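Local coordinates for Polyphosphate:AMP phosphotransferase (Meiothermus ruber H328, PDB 5O6M), which transfers phosphate from inorganic polyphosphate to nucleotides, converting AMP to ADP and ADP to ATP, at residues Gln55-Asp66 against Pro112-Ser123. The protein carries 1 engineered substitution. Sequence-based numbering, arbitrary orientation.
Engineered in segment 112-123: Asp-121 (natural residue Asn). With ATP (adenosine-5'-triphosphate), chain X; PO4 (phosphate ion), chain V.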
loop_
_atom_site.group_PDB
_atom_site.type_symbol
_atom_site.label_atom_id
_atom_site.label_comp_id
_atom_site.label_asym_id
_atom_site.label_seq_id
_atom_site.Cartn_x
_atom_site.Cartn_y
_atom_site.Cartn_z
ATOM N N GLN D 55 5.017 -14.103 -17.112
ATOM C CA GLN D 55 5.326 -13.016 -18.033
ATOM C C GLN D 55 4.133 -12.117 -18.310
ATOM O O GLN D 55 4.257 -10.889 -18.232
ATOM C CB GLN D 55 5.866 -13.586 -19.357
ATOM C CG GLN D 55 7.345 -13.947 -19.342
ATOM C CD GLN D 55 8.230 -12.798 -18.885
ATOM O OE1 GLN D 55 7.768 -11.668 -18.721
ATOM N NE2 GLN D 55 9.513 -13.082 -18.686
ATOM N N HIS D 56 2.984 -12.690 -18.644
ATOM C CA HIS D 56 1.827 -11.900 -19.034
ATOM C C HIS D 56 1.037 -11.422 -17.822
ATOM O O HIS D 56 1.012 -12.071 -16.771
ATOM C CB HIS D 56 0.933 -12.718 -19.964
ATOM C CG HIS D 56 1.577 -13.033 -21.277
ATOM N ND1 HIS D 56 2.161 -14.253 -21.544
ATOM C CD2 HIS D 56 1.746 -12.283 -22.391
ATOM C CE1 HIS D 56 2.654 -14.242 -22.769
ATOM N NE2 HIS D 56 2.416 -13.058 -23.304
ATOM N N LYS D 57 0.368 -10.283 -17.988
ATOM C CA LYS D 57 -0.570 -9.763 -17.003
ATOM C C LYS D 57 -1.947 -9.738 -17.638
ATOM O O LYS D 57 -2.093 -9.293 -18.779
ATOM C CB LYS D 57 -0.203 -8.346 -16.545
ATOM C CG LYS D 57 1.266 -7.996 -16.569
ATOM C CD LYS D 57 1.424 -6.537 -16.167
ATOM C CE LYS D 57 2.862 -6.097 -16.186
ATOM N NZ LYS D 57 3.234 -5.596 -17.535
ATOM N N VAL D 58 -2.953 -10.199 -16.906
ATOM C CA VAL D 58 -4.298 -10.337 -17.449
ATOM C C VAL D 58 -5.281 -9.619 -16.531
ATOM O O VAL D 58 -5.350 -9.916 -15.333
ATOM C CB VAL D 58 -4.681 -11.815 -17.628
ATOM C CG1 VAL D 58 -6.083 -11.939 -18.190
ATOM C CG2 VAL D 58 -3.658 -12.515 -18.525
ATOM N N LEU D 59 -6.043 -8.683 -17.097
ATOM C CA LEU D 59 -7.019 -7.882 -16.364
ATOM C C LEU D 59 -8.406 -8.133 -16.939
ATOM O O LEU D 59 -8.635 -7.907 -18.133
ATOM C CB LEU D 59 -6.668 -6.392 -16.436
ATOM C CG LEU D 59 -7.701 -5.409 -15.879
ATOM C CD1 LEU D 59 -7.908 -5.595 -14.387
ATOM C CD2 LEU D 59 -7.284 -3.973 -16.186
ATOM N N VAL D 60 -9.325 -8.598 -16.095
ATOM C CA VAL D 60 -10.717 -8.826 -16.470
ATOM C C VAL D 60 -11.581 -7.805 -15.737
ATOM O O VAL D 60 -11.634 -7.798 -14.500
ATOM C CB VAL D 60 -11.159 -10.262 -16.151
ATOM C CG1 VAL D 60 -12.642 -10.444 -16.443
ATOM C CG2 VAL D 60 -10.330 -11.256 -16.947
ATOM N N VAL D 61 -12.264 -6.950 -16.498
ATOM C CA VAL D 61 -13.161 -5.937 -15.951
ATOM C C VAL D 61 -14.595 -6.445 -16.024
ATOM O O VAL D 61 -15.022 -6.984 -17.054
ATOM C CB VAL D 61 -13.017 -4.606 -16.708
ATOM C CG1 VAL D 61 -14.000 -3.576 -16.165
ATOM C CG2 VAL D 61 -11.592 -4.091 -16.601
ATOM N N LEU D 62 -15.327 -6.308 -14.916
ATOM C CA LEU D 62 -16.739 -6.667 -14.835
ATOM C C LEU D 62 -17.539 -5.441 -14.421
ATOM O O LEU D 62 -17.298 -4.875 -13.348
ATOM C CB LEU D 62 -16.959 -7.809 -13.843
ATOM C CG LEU D 62 -16.279 -9.145 -14.141
ATOM C CD1 LEU D 62 -16.649 -10.151 -13.073
ATOM C CD2 LEU D 62 -16.679 -9.655 -15.514
ATOM N N GLN D 63 -18.481 -5.029 -15.268
ATOM C CA GLN D 63 -19.438 -3.984 -14.929
ATOM C C GLN D 63 -20.839 -4.457 -15.299
ATOM O O GLN D 63 -21.023 -5.208 -16.260
ATOM C CB GLN D 63 -19.111 -2.659 -15.645
ATOM C CG GLN D 63 -17.809 -1.977 -15.193
ATOM C CD GLN D 63 -17.911 -1.260 -13.846
ATOM O OE1 GLN D 63 -16.899 -1.010 -13.192
ATOM N NE2 GLN D 63 -19.126 -0.901 -13.446
ATOM N N ALA D 64 -21.829 -4.018 -14.525
ATOM C CA ALA D 64 -23.209 -4.407 -14.783
ATOM C C ALA D 64 -24.132 -3.514 -13.971
ATOM O O ALA D 64 -23.718 -2.898 -12.983
ATOM C CB ALA D 64 -23.457 -5.881 -14.442
ATOM N N MET D 65 -25.385 -3.434 -14.412
ATOM C CA MET D 65 -26.418 -2.880 -13.554
ATOM C C MET D 65 -26.476 -3.678 -12.256
ATOM O O MET D 65 -26.073 -4.846 -12.200
ATOM C CB MET D 65 -27.779 -2.916 -14.253
ATOM C CG MET D 65 -27.851 -2.139 -15.562
ATOM S SD MET D 65 -27.566 -0.367 -15.371
ATOM C CE MET D 65 -28.686 0.014 -14.029
ATOM N N ASP D 66 -26.981 -3.037 -11.202
ATOM C CA ASP D 66 -27.114 -3.723 -9.924
ATOM C C ASP D 66 -27.908 -5.009 -10.108
ATOM O O ASP D 66 -28.943 -5.023 -10.780
ATOM C CB ASP D 66 -27.797 -2.814 -8.902
ATOM C CG ASP D 66 -27.013 -1.547 -8.634
ATOM O OD1 ASP D 66 -25.776 -1.564 -8.811
ATOM O OD2 ASP D 66 -27.635 -0.533 -8.250
ATOM N N PRO D 112 -2.962 -6.043 -12.340
ATOM C CA PRO D 112 -2.304 -7.339 -12.161
ATOM C C PRO D 112 -0.817 -7.248 -12.445
ATOM O O PRO D 112 -0.367 -6.484 -13.302
ATOM C CB PRO D 112 -3.010 -8.239 -13.184
ATOM C CG PRO D 112 -3.434 -7.291 -14.262
ATOM C CD PRO D 112 -3.822 -6.022 -13.536
ATOM N N ARG D 113 -0.049 -8.039 -11.698
ATOM C CA ARG D 113 1.377 -8.174 -11.946
ATOM C C ARG D 113 1.624 -9.337 -12.905
ATOM O O ARG D 113 0.706 -10.061 -13.294
ATOM C CB ARG D 113 2.134 -8.366 -10.632
ATOM C CG ARG D 113 1.739 -9.610 -9.843
ATOM C CD ARG D 113 2.928 -10.110 -9.031
ATOM N NE ARG D 113 3.996 -10.610 -9.894
ATOM C CZ ARG D 113 5.288 -10.581 -9.579
ATOM N NH1 ARG D 113 5.677 -10.064 -8.422
ATOM N NH2 ARG D 113 6.191 -11.058 -10.428
ATOM N N LYS D 114 2.885 -9.524 -13.289
ATOM C CA LYS D 114 3.234 -10.613 -14.192
ATOM C C LYS D 114 2.844 -11.959 -13.596
ATOM O O LYS D 114 3.096 -12.230 -12.418
ATOM C CB LYS D 114 4.726 -10.579 -14.513
ATOM C CG LYS D 114 5.117 -9.410 -15.395
ATOM C CD LYS D 114 6.572 -9.475 -15.792
ATOM C CE LYS D 114 6.907 -8.386 -16.796
ATOM N NZ LYS D 114 8.375 -8.275 -17.022
ATOM N N GLY D 115 2.218 -12.800 -14.416
ATOM C CA GLY D 115 1.782 -14.108 -13.981
ATOM C C GLY D 115 0.457 -14.124 -13.257
ATOM O O GLY D 115 0.015 -15.199 -12.827
ATOM N N GLU D 116 -0.199 -12.976 -13.117
ATOM C CA GLU D 116 -1.401 -12.848 -12.311
ATOM C C GLU D 116 -2.595 -12.503 -13.191
ATOM O O GLU D 116 -2.465 -11.808 -14.202
ATOM C CB GLU D 116 -1.211 -11.765 -11.234
ATOM C CG GLU D 116 -2.342 -11.648 -10.225
ATOM C CD GLU D 116 -2.164 -10.459 -9.291
ATOM O OE1 GLU D 116 -1.535 -9.461 -9.709
ATOM O OE2 GLU D 116 -2.646 -10.524 -8.139
ATOM N N LEU D 117 -3.761 -12.992 -12.788
ATOM C CA LEU D 117 -5.030 -12.631 -13.402
ATOM C C LEU D 117 -5.863 -11.929 -12.343
ATOM O O LEU D 117 -6.139 -12.505 -11.284
ATOM C CB LEU D 117 -5.756 -13.864 -13.951
ATOM C CG LEU D 117 -6.998 -13.663 -14.826
ATOM C CD1 LEU D 117 -7.417 -14.977 -15.467
ATOM C CD2 LEU D 117 -8.161 -13.072 -14.039
ATOM N N VAL D 118 -6.261 -10.695 -12.622
ATOM C CA VAL D 118 -7.029 -9.899 -11.679
ATOM C C VAL D 118 -8.402 -9.623 -12.267
ATOM O O VAL D 118 -8.529 -9.279 -13.447
ATOM C CB VAL D 118 -6.310 -8.583 -11.325
ATOM C CG1 VAL D 118 -7.239 -7.677 -10.543
ATOM C CG2 VAL D 118 -5.043 -8.868 -10.529
ATOM N N ILE D 119 -9.429 -9.771 -11.437
ATOM C CA ILE D 119 -10.792 -9.419 -11.798
ATOM C C ILE D 119 -11.136 -8.128 -11.075
ATOM O O ILE D 119 -11.081 -8.068 -9.840
ATOM C CB ILE D 119 -11.779 -10.537 -11.442
ATOM C CG1 ILE D 119 -11.381 -11.828 -12.155
ATOM C CG2 ILE D 119 -13.193 -10.136 -11.825
ATOM C CD1 ILE D 119 -11.871 -13.081 -11.461
ATOM N N PHE D 120 -11.457 -7.088 -11.842
ATOM C CA PHE D 120 -11.988 -5.854 -11.277
ATOM C C PHE D 120 -13.491 -6.023 -11.082
ATOM O O PHE D 120 -14.254 -6.059 -12.054
ATOM C CB PHE D 120 -11.670 -4.659 -12.171
ATOM C CG PHE D 120 -10.294 -4.083 -11.953
ATOM C CD1 PHE D 120 -9.394 -4.698 -11.097
ATOM C CD2 PHE D 120 -9.910 -2.911 -12.590
ATOM C CE1 PHE D 120 -8.128 -4.162 -10.891
ATOM C CE2 PHE D 120 -8.650 -2.371 -12.387
ATOM C CZ PHE D 120 -7.758 -2.995 -11.538
ATOM N N ASP D 121 -13.911 -6.154 -9.826
ATOM C CA ASP D 121 -15.326 -6.200 -9.464
ATOM C C ASP D 121 -15.775 -4.751 -9.327
ATOM O O ASP D 121 -15.631 -4.128 -8.274
ATOM C CB ASP D 121 -15.526 -7.001 -8.183
ATOM C CG ASP D 121 -16.909 -6.828 -7.589
ATOM O OD1 ASP D 121 -17.856 -6.536 -8.345
ATOM O OD2 ASP D 121 -17.047 -6.987 -6.358
ATOM N N ARG D 122 -16.322 -4.210 -10.419
ATOM C CA ARG D 122 -16.431 -2.767 -10.609
ATOM C C ARG D 122 -15.029 -2.206 -10.824
ATOM O O ARG D 122 -14.041 -2.903 -10.568
ATOM C CB ARG D 122 -17.122 -2.102 -9.419
ATOM C CG ARG D 122 -18.592 -2.479 -9.280
ATOM C CD ARG D 122 -19.274 -1.659 -8.197
ATOM N NE ARG D 122 -20.582 -2.209 -7.852
ATOM C CZ ARG D 122 -21.713 -1.899 -8.476
ATOM N NH1 ARG D 122 -21.706 -1.032 -9.481
ATOM N NH2 ARG D 122 -22.853 -2.453 -8.089
ATOM N N SER D 123 -14.911 -0.971 -11.298
ATOM C CA SER D 123 -13.616 -0.517 -11.780
ATOM C C SER D 123 -13.595 1.003 -11.842
ATOM O O SER D 123 -14.466 1.684 -11.291
ATOM C CB SER D 123 -13.311 -1.115 -13.156
ATOM O OG SER D 123 -14.201 -0.582 -14.120
HETATM P PG ATP X . -21.911 -4.648 -5.132
HETATM O O1G ATP X . -20.680 -4.465 -5.978
HETATM O O2G ATP X . -23.160 -4.048 -5.769
HETATM O O3G ATP X . -22.187 -6.120 -4.795
HETATM P PB ATP X . -21.438 -4.328 -2.259
HETATM O O1B ATP X . -22.589 -4.081 -1.364
HETATM O O2B ATP X . -20.926 -5.768 -2.322
HETATM O O3B ATP X . -21.739 -3.869 -3.753
HETATM P PA ATP X . -19.236 -2.370 -2.586
HETATM O O1A ATP X . -18.204 -3.093 -3.357
HETATM O O2A ATP X . -18.676 -1.491 -1.470
HETATM O O3A ATP X . -20.201 -3.409 -1.861
HETATM O "O5'" ATP X . -20.067 -1.338 -3.558
HETATM C "C5'" ATP X . -20.825 -0.256 -2.978
HETATM C "C4'" ATP X . -21.101 0.853 -3.967
HETATM O "O4'" ATP X . -19.892 1.563 -4.315
HETATM C "C3'" ATP X . -21.757 0.450 -5.298
HETATM O "O3'" ATP X . -23.097 0.926 -5.329
HETATM C "C2'" ATP X . -20.902 1.166 -6.360
HETATM O "O2'" ATP X . -21.674 1.785 -7.382
HETATM C "C1'" ATP X . -20.213 2.229 -5.514
HETATM N N9 ATP X . -19.014 2.814 -6.104
HETATM C C8 ATP X . -17.961 2.168 -6.694
HETATM N N7 ATP X . -17.077 2.970 -7.238
HETATM C C5 ATP X . -17.583 4.236 -6.985
HETATM C C6 ATP X . -17.125 5.527 -7.316
HETATM N N6 ATP X . -16.034 5.764 -8.049
HETATM N N1 ATP X . -17.862 6.579 -6.898
HETATM C C2 ATP X . -18.985 6.348 -6.213
HETATM N N3 ATP X . -19.524 5.180 -5.858
HETATM C C4 ATP X . -18.771 4.157 -6.276
HETATM P P PO4 V . 4.031 -8.701 -5.422
HETATM O O1 PO4 V . 3.588 -10.147 -5.402
HETATM O O2 PO4 V . 5.232 -8.508 -4.528
HETATM O O3 PO4 V . 4.403 -8.306 -6.831
HETATM O O4 PO4 V . 2.897 -7.831 -4.937
HETATM O O HOH W 1 -24.198 -0.761 -10.833
#
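Arg-122 runs extended from CG to NE (chi3 -167°), which carries its guanidinium out to Asp-66 and the ATP. With CG of Leu-59 opposite the backbone N (chi1 172°) and chi2 at 64°, CD1 swings over the centre of one face of the Phe-120 ring, 3.5 Å from the centroid, as a CH-pi contact. Leu-59, Val-61, Val-118 and Phe-120 share one face of the sheet. Val-58, Val-60 and Leu-62 pack on the other face against Leu-117 and Ile-119; Leu-62 CD1 meets Ile-119 CG2 at 3.7 Å. The strands are parallel neighbours in the five-stranded sheet of a P-loop NTPase-type fold, strand order 2-3-1-4-5. Val-60 N bonds almost straight to Val-118 O (2.8 Å). Just past strand 117-121, Ser-123 OG donates to Gln-63 OE1 at 2.9 Å, while Gln-63 NE2 bonds to Glu-126. Arg-122 NH2 forms a salt bridge with Asp-66 OD1 (3.1 Å), which lies near the guanidinium plane. NE and NH2 also bond to gamma-phosphate oxygens O1G and O2G of ATP. A leucine in place of Arg-122 would probably leave Asp-66 without its cationic mate and the gamma-phosphate without two donors. A water joins Arg-122 NH1 to Ala-64 O and Asp-66 OD1, and Glu-126 forms a second salt bridge with Arg-122, through NH1.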